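Local structure of sarcolemmal membrane-associated protein (Homo sapiens, 6AR0) at residues 3-8 / 126-131. The protein joins the STRIPAK core to form an extended complex with SIKE1 that dephosphorylates STK3 and inhibits Hippo signalling, this chain being its FHA domain. Residues are numbered along the deposited sequence; the frame is centred on the assembly and turned at random.
Sequences SALAIF and KLFLPD
Phe128 meets Leu5 and Ile7 with one ring carbon for each: CD2 lies 4.1 Å from Leu5 CD2, and CE2 is 3.8 Å from Ile7 CD1. Leu5 runs alongside the ring, pointing the same way as Phe128, whereas Ile7 crosses it at a slant with its terminal methyl. The torsions account for this: Phe128 holds CG beside its own backbone N (chi1 -55°), and Ile7 extends CG1 to CD1 fully. Exchanging Phe128 for an alanine would probably strip the Leu5 and Ile7 methyls of their shared aromatic neighbour and open a gap on this face of the sheet. Beneath the ring, strands 5-8 and 126-128 run antiparallel at 164°, joined by two reciprocal backbone pairs, Leu5 with Phe128 and Ile7 with Lys126; the straightest of these bonds is Ile7 N to Lys126 O, 2.8 Å with an N-H...O angle of 169°. The pairing brings the first and last strands of the FHA beta sandwich together, so that the two ends of the domain are neighbours in one sheet, where strand 20-23 flanks 5-10 on its other edge. On the reverse, buried face Ala6 CB packs 3.7 Å from Leu127 CD2, at the non-hydrogen-bonded pair. Past the strand ends, Pro130 sets its ring beside Ala4, CD to CB 4.0 Å, and Phe60 of strand 56-61 touches both residues. There the direct backbone pairing gives way to a water that bridges Ser3 O (2.7 Å) and Leu129 O (2.8 Å), while Ser3 OG hydrogen-bonds to Asp25 OD1.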
loop_
_atom_site.group_PDB
_atom_site.type_symbol
_atom_site.label_atom_id
_atom_site.label_comp_id
_atom_site.label_asym_id
_atom_site.label_seq_id
_atom_site.Cartn_x
_atom_site.Cartn_y
_atom_site.Cartn_z
ATOM N N SER A 3 11.484 -11.101 11.519
ATOM C CA SER A 3 11.280 -10.016 10.578
ATOM C C SER A 3 9.842 -9.551 10.738
ATOM O O SER A 3 8.927 -10.380 10.674
ATOM C CB SER A 3 11.497 -10.543 9.154
ATOM O OG SER A 3 11.534 -9.502 8.206
ATOM N N ALA A 4 9.632 -8.230 10.867
ATOM C CA ALA A 4 8.279 -7.670 10.834
ATOM C C ALA A 4 7.643 -7.941 9.477
ATOM O O ALA A 4 8.319 -8.013 8.451
ATOM C CB ALA A 4 8.302 -6.162 11.092
ATOM N N LEU A 5 6.321 -8.063 9.471
ATOM C CA LEU A 5 5.608 -8.559 8.305
ATOM C C LEU A 5 4.315 -7.781 8.103
ATOM O O LEU A 5 3.555 -7.555 9.053
ATOM C CB LEU A 5 5.259 -10.045 8.501
ATOM C CG LEU A 5 4.317 -10.719 7.504
ATOM C CD1 LEU A 5 4.915 -10.742 6.103
ATOM C CD2 LEU A 5 3.975 -12.121 7.966
ATOM N N ALA A 6 4.058 -7.415 6.850
ATOM C CA ALA A 6 2.771 -6.893 6.406
ATOM C C ALA A 6 2.196 -7.848 5.376
ATOM O O ALA A 6 2.843 -8.134 4.360
ATOM C CB ALA A 6 2.927 -5.519 5.762
ATOM N N ILE A 7 0.983 -8.330 5.625
ATOM C CA ILE A 7 0.263 -9.159 4.668
ATOM C C ILE A 7 -0.796 -8.299 4.001
ATOM O O ILE A 7 -1.635 -7.706 4.682
ATOM C CB ILE A 7 -0.380 -10.379 5.344
ATOM C CG1 ILE A 7 0.696 -11.284 5.968
ATOM C CG2 ILE A 7 -1.231 -11.151 4.331
ATOM C CD1 ILE A 7 0.155 -12.521 6.671
ATOM N N PHE A 8 -0.739 -8.221 2.676
ATOM C CA PHE A 8 -1.708 -7.481 1.869
ATOM C C PHE A 8 -2.642 -8.479 1.199
ATOM O O PHE A 8 -2.179 -9.337 0.448
ATOM C CB PHE A 8 -1.017 -6.707 0.739
ATOM C CG PHE A 8 -0.160 -5.544 1.173
ATOM C CD1 PHE A 8 -0.581 -4.256 0.940
ATOM C CD2 PHE A 8 1.099 -5.732 1.731
ATOM C CE1 PHE A 8 0.209 -3.177 1.287
ATOM C CE2 PHE A 8 1.903 -4.648 2.081
ATOM C CZ PHE A 8 1.453 -3.377 1.849
ATOM N N LYS A 126 -2.609 -6.714 7.300
ATOM C CA LYS A 126 -2.415 -7.304 8.618
ATOM C C LYS A 126 -0.938 -7.205 8.955
ATOM O O LYS A 126 -0.087 -7.402 8.083
ATOM C CB LYS A 126 -2.884 -8.758 8.638
ATOM C CG LYS A 126 -4.381 -8.896 8.388
ATOM C CD LYS A 126 -5.210 -8.364 9.558
ATOM C CE LYS A 126 -6.700 -8.491 9.309
ATOM N NZ LYS A 126 -7.189 -9.862 9.627
ATOM N N LEU A 127 -0.640 -6.825 10.187
ATOM C CA LEU A 127 0.696 -6.393 10.560
ATOM C C LEU A 127 1.180 -7.196 11.755
ATOM O O LEU A 127 0.438 -7.385 12.724
ATOM C CB LEU A 127 0.690 -4.911 10.944
ATOM C CG LEU A 127 0.209 -3.974 9.835
ATOM C CD1 LEU A 127 0.018 -2.568 10.393
ATOM C CD2 LEU A 127 1.199 -3.971 8.670
ATOM N N PHE A 128 2.430 -7.648 11.684
ATOM C CA PHE A 128 3.015 -8.510 12.705
ATOM C C PHE A 128 4.397 -8.007 13.085
ATOM O O PHE A 128 5.216 -7.689 12.214
ATOM C CB PHE A 128 3.080 -9.963 12.218
ATOM C CG PHE A 128 1.753 -10.467 11.778
ATOM C CD1 PHE A 128 0.856 -11.013 12.679
ATOM C CD2 PHE A 128 1.357 -10.303 10.467
ATOM C CE1 PHE A 128 -0.405 -11.411 12.257
ATOM C CE2 PHE A 128 0.108 -10.714 10.049
ATOM C CZ PHE A 128 -0.773 -11.274 10.947
ATOM N N LEU A 129 4.641 -7.957 14.397
ATOM C CA LEU A 129 5.926 -7.584 14.937
ATOM C C LEU A 129 6.974 -8.639 14.584
ATOM O O LEU A 129 6.639 -9.772 14.236
ATOM C CB LEU A 129 5.809 -7.455 16.455
ATOM C CG LEU A 129 4.723 -6.518 16.995
ATOM C CD1 LEU A 129 4.643 -6.591 18.506
ATOM C CD2 LEU A 129 4.959 -5.088 16.539
ATOM N N PRO A 130 8.260 -8.298 14.694
ATOM C CA PRO A 130 9.296 -9.289 14.362
ATOM C C PRO A 130 9.172 -10.579 15.133
ATOM O O PRO A 130 9.520 -11.639 14.599
ATOM C CB PRO A 130 10.602 -8.558 14.687
ATOM C CG PRO A 130 10.267 -7.133 14.469
ATOM C CD PRO A 130 8.837 -6.968 14.925
ATOM N N ASP A 131 8.697 -10.530 16.379
ATOM C CA ASP A 131 8.562 -11.746 17.168
ATOM C C ASP A 131 7.339 -12.575 16.791
ATOM O O ASP A 131 7.135 -13.650 17.364
ATOM C CB ASP A 131 8.587 -11.437 18.672
ATOM C CG ASP A 131 7.360 -10.695 19.157
ATOM O OD1 ASP A 131 6.407 -10.496 18.383
ATOM O OD2 ASP A 131 7.346 -10.303 20.345
HETATM O O HOH W 1 6.445 -10.874 11.714
#